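Local coordinates for protein flagellin (Burkholderia pseudomallei, PDB 4CFI) that probably polymerises, as other flagellins do, into the filament of the bacterial flagellum and is a target of the immune response, at residues A73-F78 with S89-Q94; G104-G109 with V140-K145; I115-D120 with Q133-I138. One frame throughout, in Å; residues are numbered along the deposited sequence.

Interaction 1 (A73-F78 with S89-Q94); sequences AGTLSF and SVDLTQ
A two-stranded antiparallel beta hairpin lies against the helical bundle of the flagellin core, and its strands meet where Leu-76 faces Val-90. That pair is hydrogen-bonded in both directions: Leu-76 N gives to Val-90 O at 2.9 Å, and Val-90 N returns to Leu-76 O at 2.7 Å. Toward the open end of the ladder Leu-92 N still reaches Gly-74 O, but the bond is more bent, 139° at the hydrogen. A water continues the link beyond it, accepting from Ala-73 N and donating to Leu-92 O.

The two faces of the hairpin differ sharply. Leu-76 and Val-90 share the face on the helix side, and Phe-78 and Leu-92 join them there through the ends of their side chains. Here Leu-76 and Leu-92 cross at a slant, CD1 on CD1 at 3.9 Å. Leu-76 CG stands anti to its carbonyl carbon (chi1 -54°), and the extended chi2 carries CD1 out to its partner. Val-90 CG2 comes to the edge of the Phe-78 ring, near its plane, 4.0 Å from CE2. Helix 2-31 meets this side through Ile-5, which touches Leu-76 and Phe-78, while Leu-251 and Ala-254 of helix 227-257 pack on Val-90.

The other face is polar and largely exposed. Ser-77 and Ser-89 sit opposite each other in a non-hydrogen-bonded pair; in the conformer given, Ser-77 OG and Ser-89 OG are 3.3 Å apart, a long hydrogen bond that depends on that conformer. On the same face Asp-91 forms an Asx turn. Its OD1 takes two donors from one residue: Thr-93 N, arriving nearly along the C-O axis, and Thr-93 OG1, on the syn lone pair at 2.6 Å from Asp-91 OD1.

Interaction 2 (G104-G109 with V140-K145); sequences GMVQTG and VVSDGK
Ser-142 reaches across to Gln-107 with its hydroxyl, OG donating to Gln-107 O at 2.6 Å. The torsion that allows this (chi1 59°) sets OG between the serine's own backbone N and carbonyl carbon, tucked close to the main chain. The buried hydroxyl thus acts as donor to Gln-107 O and as acceptor from Gln-110 N. Val-106 lies beside it, with CG1 3.8 Å from Ser-142 CB, and its side chain also packs on Leu-112 and on Val-235 of helix 227-257.

Two residues beyond Gln-107 the backbone takes over: Gly-109 N points at Ser-142 O, 2.9 Å away and almost straight at the hydrogen (173°), though the donor stands well above the carbonyl plane. Val-141 CG1 rests on the backbone of this glycine. The contact thus fastens the loop that leads into strand 111-119 of the D2 domain to the end of strand 135-142 and the turn that follows it. In that turn Asp-143 OD1 accepts from Lys-145 N, an Asx turn, and its OD2 is bound by Gly-173 N.

Gly-144 packs against the loop, its CA 3.3 Å from Val-106 O in a CA-H...O contact. Thr-108 OG1 stands opposite its backbone N (chi1 -169°), which places it beside the Asp-143 carbonyl, and a water bonded to Thr-108 OG1 makes a weak bond to Asp-143 O. At the far end Met-105 brings SD to 3.5 Å from Lys-145 C, and a bend about the CG-SD bond turns CE toward Gly-144 O.

Interaction 3 (I115-D120 with Q133-I138); sequences IKVAID and QETTQI
Ile-119 and Thr-135 run alongside each other in the same direction, with Ile-119 CG1 3.6 Å from Thr-135 CB. Chi1 of Ile-119 (64°) turns CG1 between the backbone N and the carbonyl carbon, which lays the branch along the threonine and lets CD1 run on to Ile-138 CD1 at 4.1 Å. Ile-138 crosses Ile-119 and Val-117 nearly perpendicularly; Val-117 CG2 sits 3.9 Å from Ile-138 CG1 and also lies 3.6 Å from Thr-135 O.

Beneath these side chains the backbones pair at both ends. Ile-115 and Ile-138 exchange two hydrogen bonds, and so do Ile-119 and Thr-135. Three steps on one strand separate Thr-135 from Ile-138 and four on the other separate Ile-115 from Ile-119, so a beta bulge interrupts this antiparallel ladder of the D2-domain sheet. Within it Val-117 N still finds Thr-136 O at 3.0 Å, but from above the carbonyl plane, 61° out of it. Val-117 O and Thr-136 O, both acceptors, come within 3.2 Å of each other without a bond. A water donates to Val-117 O and to Glu-134 OE2, so the carboxylate joins the bulge through solvent. The extended Glu-134 chain carries that same OE2 to 3.3 Å from Ala-118 CB. Another water links Thr-135 OG1 and Asp-120 O.

Further out, helix 160-167 packs on part of the apolar face, Val-166 touching Ile-119 and Phe-167 touching Ile-138. Ile-115 packs on helix 197-213 through Ala-203, Met-206, Val-207 and Ile-210. Lys-116, on the other face with Gln-137, makes a salt bridge to Asp-199, and Gln-153 OE1 accepts from Thr-136 N.

Following the chain, interaction 1 closes before the other two begin, and it sits at the helical end of the molecule: its centre is about 53 Å from that of interaction 3, on the opposite side of the chain's centre. Interaction 2 lies between them, with centres about 30 Å from interaction 1 and about 22 Å from interaction 3. Interactions 2 and 3 share strand 135-142: interaction 3 pairs its start with strand 111-119, and interaction 2 ties its end to the loop before that strand. They touch directly, Val-140 CG2 lying 4.0 Å from Ile-115 CD1, whereas interactions 1 and 2 stay about 10 Å apart at their nearest atoms.

Interaction 1 (A73-F78 with S89-Q94)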
ATOM      1  N   ALA A  73     -13.497  17.935  13.199  1.00 14.43           N
ATOM      2  CA  ALA A  73     -13.088  18.658  14.411  1.00 14.86           C
ATOM      3  C   ALA A  73     -12.007  19.705  14.143  1.00 16.27           C
ATOM      4  O   ALA A  73     -11.845  20.643  14.924  1.00 20.22           O
ATOM      5  CB  ALA A  73     -12.639  17.688  15.499  1.00 15.26           C
ATOM      6  N   GLY A  74     -11.272  19.554  13.045  1.00 16.14           N
ATOM      7  CA  GLY A  74     -10.224  20.496  12.682  1.00 17.62           C
ATOM      8  C   GLY A  74      -9.044  20.438  13.626  1.00 17.65           C
ATOM      9  O   GLY A  74      -8.654  19.375  14.098  1.00 18.75           O
ATOM     10  N   THR A  75      -8.457  21.597  13.888  1.00 17.82           N
ATOM     11  CA  THR A  75      -7.360  21.714  14.844  1.00 16.78           C
ATOM     12  C   THR A  75      -7.908  22.288  16.132  1.00 17.42           C
ATOM     13  O   THR A  75      -8.492  23.368  16.122  1.00 22.25           O
ATOM     14  CB  THR A  75      -6.225  22.598  14.287  1.00 19.12           C
ATOM     15  OG1 THR A  75      -5.766  22.033  13.049  1.00 21.65           O
ATOM     16  CG2 THR A  75      -5.068  22.666  15.263  1.00 22.05           C
ATOM     17  N   LEU A  76      -7.734  21.557  17.230  1.00 16.71           N
ATOM     18  CA  LEU A  76      -8.166  22.008  18.551  1.00 17.06           C
ATOM     19  C   LEU A  76      -6.984  22.544  19.358  1.00 16.51           C
ATOM     20  O   LEU A  76      -5.865  22.067  19.214  1.00 21.09           O
ATOM     21  CB  LEU A  76      -8.815  20.848  19.302  1.00 19.63           C
ATOM     22  CG  LEU A  76      -9.957  20.118  18.592  1.00 21.15           C
ATOM     23  CD1 LEU A  76     -10.478  18.986  19.466  1.00 25.12           C
ATOM     24  CD2 LEU A  76     -11.073  21.090  18.234  1.00 22.75           C
ATOM     25  N   SER A  77      -7.237  23.541  20.196  0.50 16.78           N
ATOM     26  CA  SER A  77      -6.189  24.133  21.023  0.50 16.99           C
ATOM     27  C   SER A  77      -6.626  24.201  22.481  0.50 15.92           C
ATOM     28  O   SER A  77      -7.801  24.437  22.773  0.50 18.19           O
ATOM     29  CB  SER A  77      -5.822  25.523  20.493  0.50 18.95           C
ATOM     30  OG  SER A  77      -5.323  25.425  19.172  0.50 23.04           O
ATOM     31  N   PHE A  78      -5.674  23.956  23.381  1.00 15.21           N
ATOM     32  CA  PHE A  78      -5.920  23.943  24.837  1.00 14.64           C
ATOM     33  C   PHE A  78      -4.852  24.712  25.588  1.00 14.81           C
ATOM     34  O   PHE A  78      -3.672  24.595  25.269  1.00 16.76           O
ATOM     35  CB  PHE A  78      -5.934  22.506  25.342  1.00 15.23           C
ATOM     36  CG  PHE A  78      -6.911  21.642  24.613  1.00 16.30           C
ATOM     37  CD1 PHE A  78      -8.245  21.603  24.989  1.00 17.76           C
ATOM     38  CD2 PHE A  78      -6.511  20.925  23.502  1.00 17.08           C
ATOM     39  CE1 PHE A  78      -9.160  20.832  24.295  1.00 19.17           C
ATOM     40  CE2 PHE A  78      -7.418  20.155  22.794  1.00 16.34           C
ATOM     41  CZ  PHE A  78      -8.749  20.112  23.191  1.00 17.78           C
ATOM     42  N   SER A  89      -1.803  22.227  20.683  1.00 17.52           N
ATOM     43  CA  SER A  89      -2.677  22.082  19.540  1.00 19.53           C
ATOM     44  C   SER A  89      -2.728  20.631  19.125  1.00 20.17           C
ATOM     45  O   SER A  89      -1.726  19.916  19.181  1.00 21.59           O
ATOM     46  CB  SER A  89      -2.190  22.932  18.367  1.00 23.33           C
ATOM     47  OG  SER A  89      -2.274  24.305  18.693  0.50 23.85           O
ATOM     48  N   VAL A  90      -3.909  20.220  18.684  1.00 18.47           N
ATOM     49  CA  VAL A  90      -4.155  18.858  18.256  1.00 21.23           C
ATOM     50  C   VAL A  90      -4.785  18.886  16.859  1.00 18.40           C
ATOM     51  O   VAL A  90      -5.896  19.394  16.674  1.00 17.28           O
ATOM     52  CB  VAL A  90      -5.092  18.149  19.251  1.00 23.44           C
ATOM     53  CG1 VAL A  90      -5.247  16.677  18.892  0.50 23.34           C
ATOM     54  CG2 VAL A  90      -4.568  18.301  20.676  1.00 23.98           C
ATOM     55  N   ASP A  91      -4.060  18.342  15.886  1.00 22.10           N
ATOM     56  CA  ASP A  91      -4.511  18.292  14.497  1.00 22.39           C
ATOM     57  C   ASP A  91      -5.403  17.068  14.228  1.00 21.67           C
ATOM     58  O   ASP A  91      -4.899  15.960  14.021  1.00 25.92           O
ATOM     59  CB  ASP A  91      -3.298  18.279  13.556  1.00 26.98           C
ATOM     60  CG  ASP A  91      -3.691  18.280  12.092  1.00 26.33           C
ATOM     61  OD1 ASP A  91      -4.877  18.037  11.793  1.00 27.44           O
ATOM     62  OD2 ASP A  91      -2.807  18.529  11.241  1.00 35.95           O
ATOM     63  N   LEU A  92      -6.719  17.298  14.205  1.00 19.42           N
ATOM     64  CA  LEU A  92      -7.724  16.276  13.887  1.00 19.96           C
ATOM     65  C   LEU A  92      -8.416  16.585  12.556  1.00 21.99           C
ATOM     66  O   LEU A  92      -9.630  16.373  12.389  1.00 25.36           O
ATOM     67  CB  LEU A  92      -8.766  16.196  14.998  1.00 17.92           C
ATOM     68  CG  LEU A  92      -8.226  15.777  16.365  1.00 20.57           C
ATOM     69  CD1 LEU A  92      -9.328  15.904  17.405  1.00 21.06           C
ATOM     70  CD2 LEU A  92      -7.660  14.365  16.322  1.00 23.76           C
ATOM     71  N   THR A  93      -7.637  17.051  11.594  1.00 20.95           N
ATOM     72  CA  THR A  93      -8.175  17.430  10.294  1.00 22.91           C
ATOM     73  C   THR A  93      -8.362  16.261   9.312  1.00 25.41           C
ATOM     74  O   THR A  93      -9.117  16.391   8.353  1.00 28.25           O
ATOM     75  CB  THR A  93      -7.279  18.475   9.604  1.00 24.22           C
ATOM     76  OG1 THR A  93      -5.972  17.926   9.388  1.00 24.99           O
ATOM     77  CG2 THR A  93      -7.154  19.738  10.452  1.00 21.41           C
ATOM     78  N   GLN A  94      -7.657  15.150   9.545  0.50 25.39           N
ATOM     79  CA  GLN A  94      -7.719  13.973   8.658  0.50 24.26           C
ATOM     80  C   GLN A  94      -8.825  12.997   9.056  0.50 24.86           C
ATOM     81  O   GLN A  94      -8.898  12.544  10.207  0.50 26.63           O
ATOM     82  CB  GLN A  94      -6.374  13.233   8.628  0.50 27.65           C
ATOM     83  CG  GLN A  94      -6.492  11.728   8.377  0.50 23.20           C
ATOM     84  CD  GLN A  94      -5.953  11.240   7.030  0.50 20.18           C
ATOM     85  OE1 GLN A  94      -4.766  11.423   6.730  0.50 14.85           O
ATOM     86  NE2 GLN A  94      -6.814  10.562   6.236  0.50 15.51           N
TER
HETATM   87  O   HOH W   1     -11.879  15.353  13.176  1.00 17.72           O

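Interaction 2 (G104-G109 with V140-K145)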
ATOM      1  N   GLY A 104      -2.709   5.159  -1.709  1.00  8.32           N
ATOM      2  CA  GLY A 104      -1.366   5.719  -1.758  1.00  8.32           C
ATOM      3  C   GLY A 104      -0.355   4.827  -2.441  1.00  7.60           C
ATOM      4  O   GLY A 104      -0.718   3.930  -3.205  1.00  8.55           O
ATOM      5  N   MET A 105       0.930   5.115  -2.185  1.00  6.99           N
ATOM      6  CA  MET A 105       2.033   4.411  -2.820  1.00  6.69           C
ATOM      7  C   MET A 105       2.504   3.260  -1.949  1.00  7.08           C
ATOM      8  O   MET A 105       2.426   3.325  -0.729  1.00  7.69           O
ATOM      9  CB  MET A 105       3.201   5.387  -3.076  1.00  6.97           C
ATOM     10  CG  MET A 105       2.847   6.546  -4.003  1.00  7.50           C
ATOM     11  SD  MET A 105       4.155   7.774  -4.165  1.00  7.03           S
ATOM     12  CE  MET A 105       4.340   8.372  -2.482  1.00  8.35           C
ATOM     13  N   VAL A 106       3.040   2.222  -2.576  1.00  6.55           N
ATOM     14  CA  VAL A 106       3.600   1.105  -1.830  1.00  6.72           C
ATOM     15  C   VAL A 106       4.879   1.551  -1.107  1.00  6.58           C
ATOM     16  O   VAL A 106       5.721   2.221  -1.695  1.00  7.69           O
ATOM     17  CB  VAL A 106       3.930  -0.066  -2.768  1.00  7.40           C
ATOM     18  CG1 VAL A 106       4.442  -1.250  -1.956  1.00  7.69           C
ATOM     19  CG2 VAL A 106       2.721  -0.509  -3.591  1.00  8.83           C
ATOM     20  N   GLN A 107       5.008   1.217   0.172  0.62  6.92           N
ATOM     21  CA  GLN A 107       6.231   1.533   0.913  0.62  7.77           C
ATOM     22  C   GLN A 107       7.437   0.891   0.249  0.62  7.08           C
ATOM     23  O   GLN A 107       7.321  -0.142  -0.390  0.62  7.26           O
ATOM     24  CB  GLN A 107       6.147   1.062   2.358  0.62  9.65           C
ATOM     25  CG  GLN A 107       6.138  -0.449   2.497  0.62 12.86           C
ATOM     26  CD  GLN A 107       5.979  -0.900   3.932  0.62 15.18           C
ATOM     27  OE1 GLN A 107       5.070  -1.670   4.244  0.62 18.72           O
ATOM     28  NE2 GLN A 107       6.860  -0.428   4.812  0.62 13.16           N
ATOM     29  N   THR A 108       8.599   1.495   0.413  1.00  6.37           N
ATOM     30  CA  THR A 108       9.800   1.003  -0.244  1.00  6.23           C
ATOM     31  C   THR A 108      10.190  -0.418   0.196  1.00  6.80           C
ATOM     32  O   THR A 108       9.943  -0.838   1.347  1.00  8.35           O
ATOM     33  CB  THR A 108      10.979   1.966  -0.029  1.00  7.06           C
ATOM     34  OG1 THR A 108      12.036   1.586  -0.886  1.00  7.67           O
ATOM     35  CG2 THR A 108      11.470   2.013   1.451  1.00  9.10           C
ATOM     36  N   GLY A 109      10.757  -1.168  -0.749  1.00  6.92           N
ATOM     37  CA  GLY A 109      11.384  -2.455  -0.444  1.00  7.49           C
ATOM     38  C   GLY A 109      10.506  -3.684  -0.562  1.00  7.75           C
ATOM     39  O   GLY A 109      10.935  -4.765  -0.160  1.00  9.14           O
ATOM     40  N   VAL A 140      10.485  -7.272  -9.274  1.00  5.91           N
ATOM     41  CA  VAL A 140      10.158  -5.846  -9.312  1.00  5.90           C
ATOM     42  C   VAL A 140       9.832  -5.394  -7.887  1.00  6.19           C
ATOM     43  O   VAL A 140       8.909  -5.916  -7.256  1.00  7.23           O
ATOM     44  CB  VAL A 140       8.971  -5.590 -10.254  1.00  6.36           C
ATOM     45  CG1 VAL A 140       8.646  -4.094 -10.334  1.00  7.09           C
ATOM     46  CG2 VAL A 140       9.259  -6.148 -11.640  1.00  7.21           C
ATOM     47  N   VAL A 141      10.614  -4.435  -7.405  1.00  6.26           N
ATOM     48  CA  VAL A 141      10.599  -4.028  -6.008  1.00  6.18           C
ATOM     49  C   VAL A 141      10.196  -2.543  -5.917  1.00  6.17           C
ATOM     50  O   VAL A 141      10.692  -1.708  -6.665  1.00  6.78           O
ATOM     51  CB  VAL A 141      12.002  -4.262  -5.378  1.00  6.86           C
ATOM     52  CG1 VAL A 141      12.009  -3.872  -3.917  1.00  7.53           C
ATOM     53  CG2 VAL A 141      12.433  -5.722  -5.526  1.00  7.63           C
ATOM     54  N   SER A 142       9.286  -2.218  -5.011  1.00  5.75           N
ATOM     55  CA  SER A 142       8.846  -0.833  -4.851  1.00  5.90           C
ATOM     56  C   SER A 142       9.964   0.055  -4.317  1.00  5.90           C
ATOM     57  O   SER A 142      10.841  -0.411  -3.577  1.00  6.14           O
ATOM     58  CB  SER A 142       7.672  -0.781  -3.871  1.00  5.66           C
ATOM     59  OG  SER A 142       8.087  -1.308  -2.623  1.00  7.08           O
ATOM     60  N   ASP A 143       9.908   1.341  -4.674  1.00  5.49           N
ATOM     61  CA  ASP A 143      10.859   2.335  -4.175  1.00  5.81           C
ATOM     62  C   ASP A 143      10.264   3.344  -3.184  1.00  5.85           C
ATOM     63  O   ASP A 143      10.979   4.217  -2.714  1.00  6.74           O
ATOM     64  CB  ASP A 143      11.612   3.038  -5.323  1.00  6.16           C
ATOM     65  CG  ASP A 143      10.734   3.955  -6.171  1.00  6.49           C
ATOM     66  OD1 ASP A 143       9.558   4.205  -5.831  1.00  6.08           O
ATOM     67  OD2 ASP A 143      11.254   4.446  -7.206  1.00  7.31           O
ATOM     68  N   GLY A 144       8.994   3.217  -2.845  1.00  5.78           N
ATOM     69  CA  GLY A 144       8.352   4.121  -1.901  1.00  5.93           C
ATOM     70  C   GLY A 144       7.858   5.421  -2.514  1.00  5.76           C
ATOM     71  O   GLY A 144       7.215   6.221  -1.820  1.00  6.98           O
ATOM     72  N   LYS A 145       8.167   5.643  -3.783  1.00  5.65           N
ATOM     73  CA  LYS A 145       7.808   6.859  -4.510  1.00  5.41           C
ATOM     74  C   LYS A 145       6.964   6.544  -5.750  1.00  5.62           C
ATOM     75  O   LYS A 145       6.805   7.399  -6.637  1.00  5.65           O
ATOM     76  CB  LYS A 145       9.076   7.630  -4.908  1.00  6.26           C
ATOM     77  CG  LYS A 145       9.900   8.057  -3.692  1.00  7.31           C
ATOM     78  CD  LYS A 145      11.165   8.829  -4.045  1.00 10.44           C
ATOM     79  CE  LYS A 145      10.909  10.226  -4.564  1.00 13.59           C
ATOM     80  NZ  LYS A 145      10.215  11.134  -3.613  1.00 15.16           N
TER
HETATM   81  O   HOH W   2       6.463   2.889  -4.223  1.00  7.00           O
HETATM   82  O   HOH W   3      13.975   3.462  -1.391  1.00 10.46           O

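Interaction 3 (I115-D120 with Q133-I138)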
ATOM      1  N   ILE A 115       8.785 -11.733 -12.729  1.00  6.88           N
ATOM      2  CA  ILE A 115       8.475 -11.966 -14.147  1.00  7.21           C
ATOM      3  C   ILE A 115       9.505 -12.937 -14.716  1.00  6.87           C
ATOM      4  O   ILE A 115      10.716 -12.714 -14.577  1.00  7.12           O
ATOM      5  CB  ILE A 115       8.531 -10.657 -14.983  1.00  7.28           C
ATOM      6  CG1 ILE A 115       7.703  -9.543 -14.314  1.00  8.75           C
ATOM      7  CG2 ILE A 115       8.130 -10.912 -16.425  1.00  7.84           C
ATOM      8  CD1 ILE A 115       8.001  -8.163 -14.860  1.00  9.29           C
ATOM      9  N   LYS A 116       9.043 -14.016 -15.358  1.00  6.87           N
ATOM     10  CA  LYS A 116       9.954 -14.925 -16.065  1.00  7.57           C
ATOM     11  C   LYS A 116      10.324 -14.320 -17.415  1.00  7.07           C
ATOM     12  O   LYS A 116       9.451 -13.945 -18.184  1.00  9.22           O
ATOM     13  CB  LYS A 116       9.323 -16.322 -16.244  1.00  9.90           C
ATOM     14  CG  LYS A 116      10.205 -17.291 -17.023  1.00 11.12           C
ATOM     15  CD  LYS A 116       9.522 -18.612 -17.325  1.00 14.53           C
ATOM     16  CE  LYS A 116      10.464 -19.568 -18.034  1.00 16.56           C
ATOM     17  NZ  LYS A 116       9.824 -20.881 -18.316  0.50 16.82           N
ATOM     18  N   VAL A 117      11.620 -14.245 -17.690  1.00  6.47           N
ATOM     19  CA  VAL A 117      12.180 -13.585 -18.868  1.00  6.28           C
ATOM     20  C   VAL A 117      13.317 -14.436 -19.441  1.00  6.49           C
ATOM     21  O   VAL A 117      13.669 -15.473 -18.888  1.00  7.54           O
ATOM     22  CB  VAL A 117      12.718 -12.166 -18.539  1.00  6.60           C
ATOM     23  CG1 VAL A 117      11.594 -11.296 -18.006  1.00  7.16           C
ATOM     24  CG2 VAL A 117      13.904 -12.210 -17.581  1.00  6.67           C
ATOM     25  N   ALA A 118      13.877 -13.989 -20.561  1.00  6.34           N
ATOM     26  CA  ALA A 118      15.010 -14.662 -21.203  1.00  6.46           C
ATOM     27  C   ALA A 118      15.860 -13.616 -21.906  1.00  6.44           C
ATOM     28  O   ALA A 118      15.634 -13.310 -23.082  1.00  6.82           O
ATOM     29  CB  ALA A 118      14.540 -15.737 -22.187  1.00  7.29           C
ATOM     30  N   ILE A 119      16.801 -13.026 -21.169  1.00  6.22           N
ATOM     31  CA  ILE A 119      17.601 -11.911 -21.650  1.00  6.44           C
ATOM     32  C   ILE A 119      19.064 -12.073 -21.279  1.00  6.51           C
ATOM     33  O   ILE A 119      19.406 -12.815 -20.348  1.00  7.44           O
ATOM     34  CB  ILE A 119      17.072 -10.539 -21.140  1.00  6.33           C
ATOM     35  CG1 ILE A 119      17.179 -10.435 -19.619  1.00  6.83           C
ATOM     36  CG2 ILE A 119      15.650 -10.283 -21.645  1.00  6.59           C
ATOM     37  CD1 ILE A 119      16.633  -9.148 -19.020  1.00  7.42           C
ATOM     38  N   ASP A 120      19.930 -11.374 -22.010  1.00  6.59           N
ATOM     39  CA  ASP A 120      21.328 -11.287 -21.647  1.00  7.11           C
ATOM     40  C   ASP A 120      21.582 -10.138 -20.671  1.00  7.12           C
ATOM     41  O   ASP A 120      20.658  -9.467 -20.207  1.00  7.89           O
ATOM     42  CB  ASP A 120      22.218 -11.243 -22.918  1.00  7.30           C
ATOM     43  CG  ASP A 120      22.145  -9.942 -23.695  1.00  8.22           C
ATOM     44  OD1 ASP A 120      21.618  -8.950 -23.177  1.00  8.39           O
ATOM     45  OD2 ASP A 120      22.613  -9.955 -24.867  1.00 10.49           O
ATOM     46  N   GLN A 133      26.005 -14.741 -18.798  1.00 12.32           N
ATOM     47  CA  GLN A 133      24.931 -15.336 -18.020  1.00 12.57           C
ATOM     48  C   GLN A 133      23.578 -14.874 -18.553  1.00 10.03           C
ATOM     49  O   GLN A 133      23.411 -13.709 -18.920  1.00 10.24           O
ATOM     50  CB  GLN A 133      25.059 -14.922 -16.541  1.00 14.77           C
ATOM     51  CG  GLN A 133      23.935 -15.382 -15.620  0.75 16.33           C
ATOM     52  CD  GLN A 133      24.180 -14.992 -14.175  1.00 23.42           C
ATOM     53  OE1 GLN A 133      24.658 -15.802 -13.380  1.00 34.05           O
ATOM     54  NE2 GLN A 133      23.874 -13.745 -13.828  1.00 26.57           N
ATOM     55  N   GLU A 134      22.602 -15.780 -18.546  1.00  9.45           N
ATOM     56  CA  GLU A 134      21.207 -15.455 -18.891  1.00  9.01           C
ATOM     57  C   GLU A 134      20.449 -15.018 -17.631  1.00  7.29           C
ATOM     58  O   GLU A 134      20.543 -15.657 -16.570  1.00  9.64           O
ATOM     59  CB  GLU A 134      20.499 -16.657 -19.522  1.00  8.61           C
ATOM     60  CG  GLU A 134      19.102 -16.360 -20.055  1.00  8.94           C
ATOM     61  CD  GLU A 134      18.378 -17.559 -20.656  1.00 10.18           C
ATOM     62  OE1 GLU A 134      18.965 -18.660 -20.644  1.00 14.33           O
ATOM     63  OE2 GLU A 134      17.224 -17.387 -21.154  1.00 11.88           O
ATOM     64  N   THR A 135      19.723 -13.912 -17.754  1.00  7.28           N
ATOM     65  CA  THR A 135      18.743 -13.527 -16.757  1.00  7.31           C
ATOM     66  C   THR A 135      17.424 -14.202 -17.092  1.00  6.51           C
ATOM     67  O   THR A 135      16.913 -14.041 -18.204  1.00  7.34           O
ATOM     68  CB  THR A 135      18.571 -12.000 -16.716  1.00  7.65           C
ATOM     69  OG1 THR A 135      19.821 -11.397 -16.339  1.00  7.98           O
ATOM     70  CG2 THR A 135      17.485 -11.573 -15.754  1.00  7.64           C
ATOM     71  N   THR A 136      16.882 -14.938 -16.133  1.00  7.00           N
ATOM     72  CA  THR A 136      15.701 -15.773 -16.321  1.00  7.19           C
ATOM     73  C   THR A 136      14.488 -15.321 -15.493  1.00  6.44           C
ATOM     74  O   THR A 136      13.362 -15.762 -15.761  1.00  6.91           O
ATOM     75  CB  THR A 136      15.990 -17.246 -16.015  1.00  8.98           C
ATOM     76  OG1 THR A 136      16.453 -17.337 -14.664  1.00  9.85           O
ATOM     77  CG2 THR A 136      17.068 -17.804 -16.981  1.00 10.77           C
ATOM     78  N   GLN A 137      14.689 -14.451 -14.498  1.00  6.49           N
ATOM     79  CA  GLN A 137      13.584 -13.829 -13.755  1.00  6.42           C
ATOM     80  C   GLN A 137      13.974 -12.413 -13.415  1.00  5.94           C
ATOM     81  O   GLN A 137      15.156 -12.131 -13.219  1.00  6.52           O
ATOM     82  CB  GLN A 137      13.272 -14.571 -12.433  1.00  8.53           C
ATOM     83  CG  GLN A 137      13.046 -16.063 -12.595  1.00  9.48           C
ATOM     84  CD  GLN A 137      12.775 -16.792 -11.309  1.00 13.62           C
ATOM     85  OE1 GLN A 137      12.786 -16.217 -10.241  0.50 14.86           O
ATOM     86  NE2 GLN A 137      12.555 -18.091 -11.418  0.50 12.71           N
ATOM     87  N   ILE A 138      12.969 -11.538 -13.305  1.00  5.66           N
ATOM     88  CA  ILE A 138      13.169 -10.198 -12.772  1.00  5.77           C
ATOM     89  C   ILE A 138      12.174  -9.978 -11.645  1.00  5.77           C
ATOM     90  O   ILE A 138      10.962 -10.091 -11.836  1.00  6.47           O
ATOM     91  CB  ILE A 138      13.001  -9.102 -13.846  1.00  5.91           C
ATOM     92  CG1 ILE A 138      14.013  -9.325 -14.977  1.00  6.63           C
ATOM     93  CG2 ILE A 138      13.138  -7.714 -13.213  1.00  6.57           C
ATOM     94  CD1 ILE A 138      13.742  -8.441 -16.193  1.00  6.91           C
TER
HETATM   95  O   HOH W   4      14.945 -17.869 -19.592  1.00 21.62           O
HETATM   96  O   HOH W   5      19.942  -8.838 -17.389  1.00  9.54           O